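Local coordinates for PUA domain-containing protein (Pyrococcus horikoshii, PDB 3D79) that is of unknown function but probably binds RNA through its PUA domain, at residues Glu57-Leu60 / Met66-Arg69; Val165-His168 / Lys172-Glu175; Val131-Glu136 / Arg140-Gly145; Glu34-Lys39 / Arg91-Arg96. One frame throughout, in Å; residues are numbered along the deposited sequence.

Interaction 1 of 4, residues Glu57-Leu60 / Met66-Arg69; sequences EIIL and MFIR
Ile-59 O takes two backbone N-H groups at once, Met-66 N at 2.9 Å and Phe-67 N at 3.1 Å, both in its carbonyl plane. That double grip marks a classic beta bulge in the antiparallel hairpin of strands 56-61 and 64-70, part of the five-stranded pre-PUA sheet. Ile-59 N donates in return to Phe-67 O at 2.8 Å, and beyond the bulge Glu-57 and Arg-69 exchange N-H and C=O in the next hydrogen-bonded pair.

On the face carrying Glu-57, Ile-59, Phe-67 and Arg-69, the strand bonds are backed by a salt bridge. Arg-69 meets the carboxylate of Glu-57 side-on, NE to OE1 at 2.8 Å and NH2 to OE2 at 3.0 Å. The two planes stand 35° apart, and both oxygens are approached from above the carboxylate plane. The bend of Arg-69 at chi3 (70°) turns its guanidinium alongside Glu-57, and Ile-59 CD1 lies over one guanidinium face. Ile-59 CG2 meets the edge of the Phe-67 ring at CD2, while Ile-24 and Leu-28 of helix 18-32 pack against the Phe-67 side chain. A water bridges Glu-57 OE1 and Arg-69 O, 2.9 Å from the latter.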
loop_
_atom_site.group_PDB
_atom_site.type_symbol
_atom_site.label_atom_id
_atom_site.label_comp_id
_atom_site.label_asym_id
_atom_site.label_seq_id
_atom_site.Cartn_x
_atom_site.Cartn_y
_atom_site.Cartn_z
ATOM N N GLU A 57 13.060 -4.237 1.047
ATOM C CA GLU A 57 12.945 -5.625 0.614
ATOM C C GLU A 57 11.601 -5.858 -0.064
ATOM O O GLU A 57 10.636 -5.144 0.201
ATOM C CB GLU A 57 13.077 -6.573 1.803
ATOM C CG GLU A 57 14.456 -6.612 2.449
ATOM C CD GLU A 57 14.395 -7.194 3.844
ATOM O OE1 GLU A 57 13.752 -6.569 4.719
ATOM O OE2 GLU A 57 14.976 -8.275 4.064
ATOM N N ILE A 58 11.566 -6.863 -0.936
ATOM C CA ILE A 58 10.342 -7.322 -1.592
ATOM C C ILE A 58 9.989 -8.699 -1.028
ATOM O O ILE A 58 10.822 -9.604 -1.011
ATOM C CB ILE A 58 10.523 -7.390 -3.140
ATOM C CG1 ILE A 58 10.981 -6.034 -3.713
ATOM C CG2 ILE A 58 9.252 -7.924 -3.852
ATOM C CD1 ILE A 58 10.053 -4.853 -3.430
ATOM N N ILE A 59 8.765 -8.841 -0.537
ATOM C CA ILE A 59 8.310 -10.117 0.005
ATOM C C ILE A 59 7.436 -10.803 -1.040
ATOM O O ILE A 59 6.440 -10.231 -1.491
ATOM C CB ILE A 59 7.504 -9.942 1.315
ATOM C CG1 ILE A 59 8.293 -9.126 2.356
ATOM C CG2 ILE A 59 7.061 -11.310 1.870
ATOM C CD1 ILE A 59 9.544 -9.815 2.885
ATOM N N LEU A 60 7.824 -12.022 -1.412
ATOM C CA LEU A 60 7.111 -12.814 -2.404
ATOM C C LEU A 60 6.308 -13.909 -1.724
ATOM O O LEU A 60 6.808 -14.575 -0.819
ATOM C CB LEU A 60 8.083 -13.435 -3.413
ATOM C CG LEU A 60 8.876 -12.455 -4.293
ATOM C CD1 LEU A 60 10.230 -12.144 -3.663
ATOM C CD2 LEU A 60 9.045 -13.000 -5.709
ATOM N N MET A 66 4.471 -9.420 -3.389
ATOM C CA MET A 66 3.279 -9.003 -2.663
ATOM C C MET A 66 3.484 -7.770 -1.794
ATOM O O MET A 66 2.635 -6.881 -1.786
ATOM C CB MET A 66 2.724 -10.155 -1.812
ATOM C CG MET A 66 1.914 -11.180 -2.610
ATOM S SD MET A 66 0.453 -10.488 -3.411
ATOM C CE MET A 66 -0.513 -9.987 -1.993
ATOM N N PHE A 67 4.592 -7.726 -1.052
ATOM C CA PHE A 67 4.784 -6.661 -0.064
ATOM C C PHE A 67 6.129 -5.973 -0.153
ATOM O O PHE A 67 7.126 -6.571 -0.569
ATOM C CB PHE A 67 4.636 -7.199 1.364
ATOM C CG PHE A 67 3.499 -8.151 1.533
ATOM C CD1 PHE A 67 2.185 -7.703 1.446
ATOM C CD2 PHE A 67 3.739 -9.503 1.762
ATOM C CE1 PHE A 67 1.112 -8.596 1.592
ATOM C CE2 PHE A 67 2.679 -10.398 1.913
ATOM C CZ PHE A 67 1.366 -9.947 1.813
ATOM N N ILE A 68 6.127 -4.711 0.263
ATOM C CA ILE A 68 7.353 -3.976 0.558
ATOM C C ILE A 68 7.688 -4.216 2.024
ATOM O O ILE A 68 6.792 -4.312 2.860
ATOM C CB ILE A 68 7.179 -2.453 0.268
ATOM C CG1 ILE A 68 8.537 -1.748 0.165
ATOM C CG2 ILE A 68 6.271 -1.772 1.295
ATOM C CD1 ILE A 68 8.441 -0.411 -0.574
ATOM N N ARG A 69 8.971 -4.346 2.342
ATOM C CA ARG A 69 9.372 -4.355 3.740
ATOM C C ARG A 69 10.417 -3.279 3.980
ATOM O O ARG A 69 11.405 -3.184 3.249
ATOM C CB ARG A 69 9.864 -5.729 4.208
ATOM C CG ARG A 69 10.176 -5.762 5.715
ATOM C CD ARG A 69 10.283 -7.175 6.273
ATOM N NE ARG A 69 11.473 -7.883 5.807
ATOM C CZ ARG A 69 11.822 -9.107 6.197
ATOM N NH1 ARG A 69 11.077 -9.775 7.072
ATOM N NH2 ARG A 69 12.923 -9.667 5.716
HETATM O O HOH W 1 13.765 -3.763 4.916
#

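Interaction 2 of 4, residues Val165-His168 / Lys172-Glu175; sequences VIHH and KIWE
A chi1 of 165° swings the His-167 imidazole away from its backbone N and out to helix 172-177, where Ile-173 sends CG2 to meet it; chi1 of Ile-173 (-64°) sets CG1 beside the backbone N and puts CG2 on the far side. The result is a CH-pi contact that joins the short strand 167-168 to the C-terminal helix 172-177. Ile-173 CG2 stands 3.8 Å from the centroid of the His-167 ring, 22° off the ring normal, and is displaced toward the NE2 side of the face. Ile-173 CB adds a second touch, 3.6 Å from His-167 CD2, and the two side chains run at a slant to each other. His-167 NE2 also comes within 3.7 Å of Trp-174 N, which approaches the ring obliquely.

The chain turns a corner at Ile-166 just before His-167, and Ile-166 and His-167 both face Ile-144 of strand 141-147 in a classic beta bulge. The surroundings of the pair come from both halves of the protein: Leu-77 touches both His-167 and Ile-173, Val-78 packs against His-167, and Ile-68 of strand 64-70 reaches Ile-173.

Across the turn between the segments, Asp-171 accepts hydrogen bonds from His-168 N and Trp-174 N, one to each carboxylate oxygen, and so ties the strand to the first turn of the helix. Trp-174 swings its indole toward Val-78 and Ile-79 of helix 78-84, so what faces the strand is its CB, 3.9 Å from His-168 O.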
loop_
_atom_site.group_PDB
_atom_site.type_symbol
_atom_site.label_atom_id
_atom_site.label_comp_id
_atom_site.label_asym_id
_atom_site.label_seq_id
_atom_site.Cartn_x
_atom_site.Cartn_y
_atom_site.Cartn_z
ATOM N N VAL A 165 4.503 9.730 0.138
ATOM C CA VAL A 165 4.587 8.563 -0.747
ATOM C C VAL A 165 5.956 7.887 -0.619
ATOM O O VAL A 165 6.991 8.562 -0.590
ATOM C CB VAL A 165 4.279 8.928 -2.215
ATOM C CG1 VAL A 165 4.507 7.728 -3.138
ATOM C CG2 VAL A 165 2.838 9.428 -2.333
ATOM N N ILE A 166 5.949 6.559 -0.515
ATOM C CA ILE A 166 7.194 5.787 -0.421
ATOM C C ILE A 166 7.413 4.860 -1.621
ATOM O O ILE A 166 8.507 4.328 -1.817
ATOM C CB ILE A 166 7.289 4.985 0.915
ATOM C CG1 ILE A 166 6.242 3.861 0.968
ATOM C CG2 ILE A 166 7.181 5.927 2.121
ATOM C CD1 ILE A 166 6.371 2.945 2.197
ATOM N N HIS A 167 6.361 4.670 -2.416
ATOM C CA HIS A 167 6.404 3.806 -3.585
ATOM C C HIS A 167 5.192 4.145 -4.442
ATOM O O HIS A 167 4.075 4.240 -3.931
ATOM C CB HIS A 167 6.434 2.321 -3.163
ATOM C CG HIS A 167 6.125 1.355 -4.268
ATOM N ND1 HIS A 167 5.316 0.252 -4.085
ATOM C CD2 HIS A 167 6.514 1.323 -5.564
ATOM C CE1 HIS A 167 5.215 -0.410 -5.225
ATOM N NE2 HIS A 167 5.927 0.221 -6.139
ATOM N N HIS A 168 5.416 4.360 -5.732
ATOM C CA HIS A 168 4.322 4.670 -6.648
ATOM C C HIS A 168 4.448 3.901 -7.952
ATOM O O HIS A 168 5.540 3.456 -8.318
ATOM C CB HIS A 168 4.220 6.182 -6.904
ATOM C CG HIS A 168 5.411 6.770 -7.603
ATOM N ND1 HIS A 168 5.536 6.791 -8.977
ATOM C CD2 HIS A 168 6.515 7.385 -7.116
ATOM C CE1 HIS A 168 6.673 7.382 -9.304
ATOM N NE2 HIS A 168 7.288 7.744 -8.194
ATOM N N LYS A 172 10.926 2.707 -9.703
ATOM C CA LYS A 172 11.856 1.613 -9.954
ATOM C C LYS A 172 11.424 0.289 -9.318
ATOM O O LYS A 172 11.675 -0.780 -9.876
ATOM C CB LYS A 172 13.275 2.002 -9.535
ATOM C CG LYS A 172 13.978 2.905 -10.546
ATOM C CD LYS A 172 14.223 2.175 -11.869
ATOM C CE LYS A 172 14.689 3.122 -12.966
ATOM N NZ LYS A 172 14.692 2.467 -14.308
ATOM N N ILE A 173 10.764 0.367 -8.163
ATOM C CA ILE A 173 10.179 -0.826 -7.533
ATOM C C ILE A 173 9.092 -1.427 -8.437
ATOM O O ILE A 173 9.044 -2.646 -8.648
ATOM C CB ILE A 173 9.616 -0.511 -6.129
ATOM C CG1 ILE A 173 10.753 -0.098 -5.182
ATOM C CG2 ILE A 173 8.860 -1.717 -5.564
ATOM C CD1 ILE A 173 10.314 0.504 -3.842
ATOM N N TRP A 174 8.242 -0.561 -8.982
ATOM C CA TRP A 174 7.217 -0.960 -9.946
ATOM C C TRP A 174 7.836 -1.675 -11.145
ATOM O O TRP A 174 7.359 -2.730 -11.554
ATOM C CB TRP A 174 6.417 0.265 -10.401
ATOM C CG TRP A 174 5.410 -0.004 -11.487
ATOM C CD1 TRP A 174 5.591 0.168 -12.834
ATOM C CD2 TRP A 174 4.064 -0.470 -11.321
ATOM N NE1 TRP A 174 4.448 -0.169 -13.514
ATOM C CE2 TRP A 174 3.491 -0.559 -12.611
ATOM C CE3 TRP A 174 3.284 -0.823 -10.209
ATOM C CZ2 TRP A 174 2.177 -0.991 -12.822
ATOM C CZ3 TRP A 174 1.974 -1.254 -10.424
ATOM C CH2 TRP A 174 1.437 -1.331 -11.718
ATOM N N GLU A 175 8.913 -1.111 -11.689
ATOM C CA GLU A 175 9.564 -1.692 -12.869
ATOM C C GLU A 175 9.941 -3.155 -12.659
ATOM O O GLU A 175 9.745 -3.986 -13.553
ATOM C CB GLU A 175 10.797 -0.877 -13.275
ATOM C CG GLU A 175 10.460 0.483 -13.876
ATOM C CD GLU A 175 11.652 1.171 -14.522
ATOM O OE1 GLU A 175 12.715 0.531 -14.685
ATOM O OE2 GLU A 175 11.519 2.362 -14.871
#

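Interaction 3 of 4, residues Val131-Glu136 / Arg140-Gly145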
loop_
_atom_site.group_PDB
_atom_site.type_symbol
_atom_site.label_atom_id
_atom_site.label_comp_id
_atom_site.label_asym_id
_atom_site.label_seq_id
_atom_site.Cartn_x
_atom_site.Cartn_y
_atom_site.Cartn_z
ATOM N N VAL A 131 -0.721 3.742 4.230
ATOM C CA VAL A 131 -1.953 3.893 3.452
ATOM C C VAL A 131 -1.673 3.584 1.984
ATOM O O VAL A 131 -0.521 3.589 1.555
ATOM C CB VAL A 131 -2.553 5.326 3.573
ATOM C CG1 VAL A 131 -3.025 5.607 5.013
ATOM C CG2 VAL A 131 -1.570 6.394 3.081
ATOM N N PHE A 132 -2.721 3.301 1.212
ATOM C CA PHE A 132 -2.570 3.287 -0.235
ATOM C C PHE A 132 -3.414 4.387 -0.858
ATOM O O PHE A 132 -4.389 4.852 -0.260
ATOM C CB PHE A 132 -2.904 1.919 -0.858
ATOM C CG PHE A 132 -4.352 1.549 -0.773
ATOM C CD1 PHE A 132 -5.227 1.874 -1.802
ATOM C CD2 PHE A 132 -4.844 0.873 0.341
ATOM C CE1 PHE A 132 -6.577 1.546 -1.719
ATOM C CE2 PHE A 132 -6.190 0.530 0.425
ATOM C CZ PHE A 132 -7.054 0.872 -0.607
ATOM N N VAL A 133 -3.021 4.787 -2.062
ATOM C CA VAL A 133 -3.650 5.886 -2.778
ATOM C C VAL A 133 -4.296 5.316 -4.032
ATOM O O VAL A 133 -3.641 4.617 -4.798
ATOM C CB VAL A 133 -2.611 6.961 -3.173
ATOM C CG1 VAL A 133 -3.298 8.159 -3.832
ATOM C CG2 VAL A 133 -1.803 7.407 -1.947
ATOM N N VAL A 134 -5.580 5.612 -4.227
ATOM C CA VAL A 134 -6.304 5.149 -5.419
ATOM C C VAL A 134 -7.047 6.304 -6.065
ATOM O O VAL A 134 -7.492 7.214 -5.367
ATOM C CB VAL A 134 -7.321 4.017 -5.096
ATOM C CG1 VAL A 134 -6.595 2.695 -4.912
ATOM C CG2 VAL A 134 -8.171 4.372 -3.876
ATOM N N GLU A 135 -7.194 6.255 -7.386
ATOM C CA GLU A 135 -7.959 7.278 -8.099
ATOM C C GLU A 135 -9.431 6.881 -8.184
ATOM O O GLU A 135 -9.754 5.697 -8.264
ATOM C CB GLU A 135 -7.362 7.591 -9.480
ATOM C CG GLU A 135 -7.054 6.396 -10.378
ATOM C CD GLU A 135 -8.281 5.828 -11.087
ATOM O OE1 GLU A 135 -8.319 4.603 -11.308
ATOM O OE2 GLU A 135 -9.210 6.603 -11.412
ATOM N N GLU A 136 -10.309 7.878 -8.166
ATOM C CA GLU A 136 -11.732 7.641 -7.913
ATOM C C GLU A 136 -12.529 6.956 -9.042
ATOM O O GLU A 136 -13.646 6.495 -8.808
ATOM C CB GLU A 136 -12.424 8.924 -7.431
ATOM C CG GLU A 136 -12.527 10.044 -8.458
ATOM C CD GLU A 136 -13.274 11.271 -7.929
ATOM O OE1 GLU A 136 -14.193 11.120 -7.097
ATOM O OE2 GLU A 136 -12.939 12.397 -8.346
ATOM N N ARG A 140 -7.928 2.345 -9.461
ATOM C CA ARG A 140 -6.579 1.844 -9.680
ATOM C C ARG A 140 -5.662 2.468 -8.638
ATOM O O ARG A 140 -5.735 3.672 -8.396
ATOM C CB ARG A 140 -6.051 2.195 -11.078
ATOM C CG ARG A 140 -6.763 1.520 -12.242
ATOM C CD ARG A 140 -6.894 0.018 -12.035
ATOM N NE ARG A 140 -7.113 -0.678 -13.303
ATOM C CZ ARG A 140 -7.378 -1.977 -13.419
ATOM N NH1 ARG A 140 -7.475 -2.741 -12.339
ATOM N NH2 ARG A 140 -7.551 -2.512 -14.624
ATOM N N PRO A 141 -4.810 1.646 -8.008
ATOM C CA PRO A 141 -3.878 2.208 -7.032
ATOM C C PRO A 141 -2.719 2.917 -7.718
ATOM O O PRO A 141 -2.229 2.460 -8.758
ATOM C CB PRO A 141 -3.392 0.976 -6.276
ATOM C CG PRO A 141 -3.426 -0.109 -7.310
ATOM C CD PRO A 141 -4.658 0.183 -8.133
ATOM N N LEU A 142 -2.301 4.038 -7.137
ATOM C CA LEU A 142 -1.244 4.860 -7.705
ATOM C C LEU A 142 0.023 4.763 -6.868
ATOM O O LEU A 142 1.132 4.902 -7.385
ATOM C CB LEU A 142 -1.670 6.331 -7.733
ATOM C CG LEU A 142 -3.037 6.699 -8.308
ATOM C CD1 LEU A 142 -3.277 8.183 -8.123
ATOM C CD2 LEU A 142 -3.118 6.311 -9.780
ATOM N N ALA A 143 -0.153 4.537 -5.572
ATOM C CA ALA A 143 0.953 4.702 -4.628
ATOM C C ALA A 143 0.638 4.127 -3.262
ATOM O O ALA A 143 -0.518 3.867 -2.932
ATOM C CB ALA A 143 1.296 6.189 -4.484
ATOM N N ILE A 144 1.692 3.950 -2.467
ATOM C CA ILE A 144 1.553 3.640 -1.057
ATOM C C ILE A 144 2.410 4.629 -0.278
ATOM O O ILE A 144 3.355 5.214 -0.834
ATOM C CB ILE A 144 1.939 2.170 -0.719
ATOM C CG1 ILE A 144 3.387 1.863 -1.113
ATOM C CG2 ILE A 144 0.976 1.184 -1.416
ATOM C CD1 ILE A 144 3.935 0.578 -0.492
ATOM N N GLY A 145 2.075 4.827 0.988
ATOM C CA GLY A 145 2.804 5.798 1.799
ATOM C C GLY A 145 2.377 5.871 3.243
ATOM O O GLY A 145 1.689 4.988 3.758
#
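Strands 131-135 and 141-145 run antiparallel at 158°, their axes 4.5 Å apart, with Val-131/Gly-145 and Val-133/Ala-143 as hydrogen-bonded pairs. Val-133 N donates to Ala-143 O at 2.8 Å, but Val-133 O accepts from Leu-142 N, also at 2.8 Å, so Leu-142 and Ala-143 both face Val-133: a classic beta bulge. The register slips by one residue there and Val-134 pairs with Pro-141, Val-134 CG1 pressing on Pro-141 CA at a tight 3.5 Å.

This hairpin is central to the mixed sheet of the PUA domain, with strand 96-99 parallel to its first strand. Val-133 CG2 packs on Ala-143 CB, and Ile-107 of helix 104-108 covers both Ala-143 and Leu-142. On the other face, Phe-132 CB meets Ile-144 CG2 at 4.0 Å, with Leu-81 of helix 78-84 touching Phe-132, Pro-141 and Ile-144.

Glu-135 curls over the turn, CG set between backbone N and carbonyl carbon (chi1 50°) and the chain bent again at chi2. OE1 thereby receives Arg-140 N at 2.9 Å, from above the carboxylate plane, and OE2 takes Lys-137 N. The Arg-140 guanidinium goes instead to Asp-86, in a salt bridge through NH1.

Interaction 4 of 4, residues Glu34-Lys39 / Arg91-Arg96; sequences EEIARK and RKWPRR
One face of the Trp-93 indole is covered by Ile-36, whose branches divide the ring system between them. Ile-36 CD1 sits above the five-membered ring, 3.7 Å from its centroid and only 12° off the normal, a CH-pi contact. Ile-36 CG2 takes the far end of the six-membered ring, 3.5 Å from Trp-93 CH2, and CG1 bridges the two over CE2 and CZ2. Phe-132 of strand 130-135 touches the Trp-93 side chain too, nearest its CB. A chi1 of -73° points CG1 of Ile-36 away from the carbonyl carbon, and an extended chi2 then stretches the chain far enough for CD1 to touch the next residue as well: it meets Pro-94 CD at 3.7 Å, end on.

The contact is wholly apolar, and it joins distant parts of the chain. Helix 34-40 belongs to the pre-PUA domain, whereas 91-96 is the link leading from helix 78-84 into strand 96-99 of the PUA domain, so a single isoleucine of one domain is laid on the entrance to the other. The link ends in a type II beta turn from Trp-93 to Arg-96, with Arg-95 at its left-handed position (phi 66°).

Arg-96 reaches back over this turn. Its NH1 donates to Trp-93 O at 2.8 Å, the oxygen lying in the guanidinium plane although the donor stands well above the carbonyl plane, and Lys-92 CA lies over one guanidinium face. The NE of Arg-96 pairs with Asp-120 in a salt bridge.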
loop_
_atom_site.group_PDB
_atom_site.type_symbol
_atom_site.label_atom_id
_atom_site.label_comp_id
_atom_site.label_asym_id
_atom_site.label_seq_id
_atom_site.Cartn_x
_atom_site.Cartn_y
_atom_site.Cartn_z
ATOM N N GLU A 34 -9.034 -9.305 9.075
ATOM C CA GLU A 34 -8.624 -10.685 8.836
ATOM C C GLU A 34 -9.063 -11.211 7.463
ATOM O O GLU A 34 -8.339 -11.988 6.844
ATOM C CB GLU A 34 -9.116 -11.585 9.986
ATOM C CG GLU A 34 -8.499 -12.984 10.030
ATOM C CD GLU A 34 -9.198 -13.961 9.101
ATOM O OE1 GLU A 34 -10.411 -13.779 8.849
ATOM O OE2 GLU A 34 -8.540 -14.909 8.620
ATOM N N GLU A 35 -10.223 -10.771 6.980
ATOM C CA GLU A 35 -10.752 -11.242 5.695
ATOM C C GLU A 35 -9.866 -10.864 4.502
ATOM O O GLU A 35 -9.465 -11.734 3.721
ATOM C CB GLU A 35 -12.196 -10.775 5.482
ATOM C CG GLU A 35 -12.812 -11.251 4.166
ATOM C CD GLU A 35 -14.328 -11.286 4.194
ATOM O OE1 GLU A 35 -14.894 -12.001 5.051
ATOM O OE2 GLU A 35 -14.954 -10.616 3.346
ATOM N N ILE A 36 -9.566 -9.573 4.366
ATOM C CA ILE A 36 -8.700 -9.093 3.286
ATOM C C ILE A 36 -7.291 -9.672 3.422
ATOM O O ILE A 36 -6.712 -10.154 2.441
ATOM C CB ILE A 36 -8.668 -7.544 3.226
ATOM C CG1 ILE A 36 -9.998 -7.014 2.679
ATOM C CG2 ILE A 36 -7.505 -7.061 2.366
ATOM C CD1 ILE A 36 -10.213 -5.510 2.856
ATOM N N ALA A 37 -6.760 -9.638 4.643
ATOM C CA ALA A 37 -5.438 -10.176 4.952
ATOM C C ALA A 37 -5.283 -11.640 4.542
ATOM O O ALA A 37 -4.257 -12.024 3.979
ATOM C CB ALA A 37 -5.141 -10.014 6.431
ATOM N N ARG A 38 -6.314 -12.441 4.820
ATOM C CA ARG A 38 -6.284 -13.882 4.559
ATOM C C ARG A 38 -6.051 -14.205 3.088
ATOM O O ARG A 38 -5.339 -15.156 2.765
ATOM C CB ARG A 38 -7.562 -14.560 5.068
ATOM C CG ARG A 38 -7.497 -16.088 5.057
ATOM C CD ARG A 38 -8.776 -16.745 5.584
ATOM N NE ARG A 38 -9.977 -16.279 4.888
ATOM C CZ ARG A 38 -10.979 -15.616 5.465
ATOM N NH1 ARG A 38 -10.947 -15.345 6.762
ATOM N NH2 ARG A 38 -12.025 -15.231 4.744
ATOM N N LYS A 39 -6.637 -13.411 2.195
ATOM C CA LYS A 39 -6.434 -13.637 0.767
ATOM C C LYS A 39 -5.034 -13.224 0.310
ATOM O O LYS A 39 -4.528 -13.751 -0.677
ATOM C CB LYS A 39 -7.519 -12.958 -0.069
ATOM C CG LYS A 39 -8.835 -13.744 -0.092
ATOM C CD LYS A 39 -9.743 -13.371 -1.275
ATOM C CE LYS A 39 -9.069 -13.581 -2.639
ATOM N NZ LYS A 39 -8.384 -14.902 -2.799
ATOM N N ARG A 91 -11.829 1.463 -3.715
ATOM C CA ARG A 91 -12.371 2.747 -3.265
ATOM C C ARG A 91 -13.174 2.616 -1.967
ATOM O O ARG A 91 -13.576 3.624 -1.381
ATOM C CB ARG A 91 -13.222 3.411 -4.352
ATOM C CG ARG A 91 -12.463 3.770 -5.638
ATOM C CD ARG A 91 -13.411 4.117 -6.776
ATOM N NE ARG A 91 -14.675 3.413 -6.622
ATOM C CZ ARG A 91 -15.798 3.959 -6.158
ATOM N NH1 ARG A 91 -15.840 5.242 -5.828
ATOM N NH2 ARG A 91 -16.882 3.212 -6.024
ATOM N N LYS A 92 -13.405 1.381 -1.518
ATOM C CA LYS A 92 -14.118 1.149 -0.264
ATOM C C LYS A 92 -13.309 0.377 0.784
ATOM O O LYS A 92 -13.853 -0.061 1.799
ATOM C CB LYS A 92 -15.472 0.475 -0.543
ATOM C CG LYS A 92 -16.433 1.347 -1.347
ATOM C CD LYS A 92 -16.915 2.542 -0.522
ATOM C CE LYS A 92 -17.674 3.546 -1.367
ATOM N NZ LYS A 92 -18.396 4.514 -0.488
ATOM N N TRP A 93 -12.005 0.245 0.548
ATOM C CA TRP A 93 -11.113 -0.547 1.408
ATOM C C TRP A 93 -10.561 0.213 2.613
ATOM O O TRP A 93 -10.487 1.451 2.595
ATOM C CB TRP A 93 -9.942 -1.087 0.583
ATOM C CG TRP A 93 -10.123 -2.488 0.075
ATOM C CD1 TRP A 93 -11.296 -3.094 -0.291
ATOM C CD2 TRP A 93 -9.086 -3.443 -0.169
ATOM N NE1 TRP A 93 -11.052 -4.376 -0.725
ATOM C CE2 TRP A 93 -9.703 -4.614 -0.667
ATOM C CE3 TRP A 93 -7.690 -3.423 -0.016
ATOM C CZ2 TRP A 93 -8.974 -5.761 -1.005
ATOM C CZ3 TRP A 93 -6.966 -4.567 -0.354
ATOM C CH2 TRP A 93 -7.613 -5.717 -0.843
ATOM N N PRO A 94 -10.148 -0.526 3.662
ATOM C CA PRO A 94 -9.432 0.108 4.758
ATOM C C PRO A 94 -8.098 0.656 4.267
ATOM O O PRO A 94 -7.527 0.132 3.296
ATOM C CB PRO A 94 -9.178 -1.037 5.752
ATOM C CG PRO A 94 -10.021 -2.167 5.312
ATOM C CD PRO A 94 -10.308 -1.981 3.863
ATOM N N ARG A 95 -7.633 1.708 4.934
ATOM C CA ARG A 95 -6.354 2.380 4.651
ATOM C C ARG A 95 -6.295 3.079 3.290
ATOM O O ARG A 95 -5.216 3.423 2.815
ATOM C CB ARG A 95 -5.159 1.428 4.813
ATOM C CG ARG A 95 -5.008 0.824 6.203
ATOM C CD ARG A 95 -4.840 1.902 7.275
ATOM N NE ARG A 95 -4.618 1.343 8.610
ATOM C CZ ARG A 95 -3.428 1.031 9.119
ATOM N NH1 ARG A 95 -2.314 1.197 8.410
ATOM N NH2 ARG A 95 -3.358 0.532 10.348
ATOM N N ARG A 96 -7.459 3.297 2.681
ATOM C CA ARG A 96 -7.545 3.976 1.393
ATOM C C ARG A 96 -7.438 5.491 1.518
ATOM O O ARG A 96 -7.920 6.103 2.479
ATOM C CB ARG A 96 -8.863 3.634 0.678
ATOM C CG ARG A 96 -10.049 4.433 1.196
ATOM C CD ARG A 96 -11.360 4.003 0.555
ATOM N NE ARG A 96 -12.500 4.678 1.175
ATOM C CZ ARG A 96 -13.081 4.296 2.311
ATOM N NH1 ARG A 96 -12.637 3.233 2.977
ATOM N NH2 ARG A 96 -14.107 4.988 2.795
#

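Overall arrangement
Interactions 1 and 3 are the buried beta hairpins of the two domains, each held by a backbone ladder with a classic bulge; the first adds a salt bridge between its strands, the second a carboxylate bonded to a backbone N-H. Interactions 2 and 4 are partly buried, form no hydrogen bonds between their segments and rest on an isoleucine over an aromatic face. Their centres lie about 21 Å apart, on opposite sides of the chain's centre. Interaction 2 shares the sheet of interaction 3 and also touches interaction 1, through Ile-58 and Ile-68 on Ile-173. Interaction 4 reaches interaction 3 where Arg-95 meets Phe-132, and Ile-68 packs directly on Ile-144, linking interactions 1 and 3.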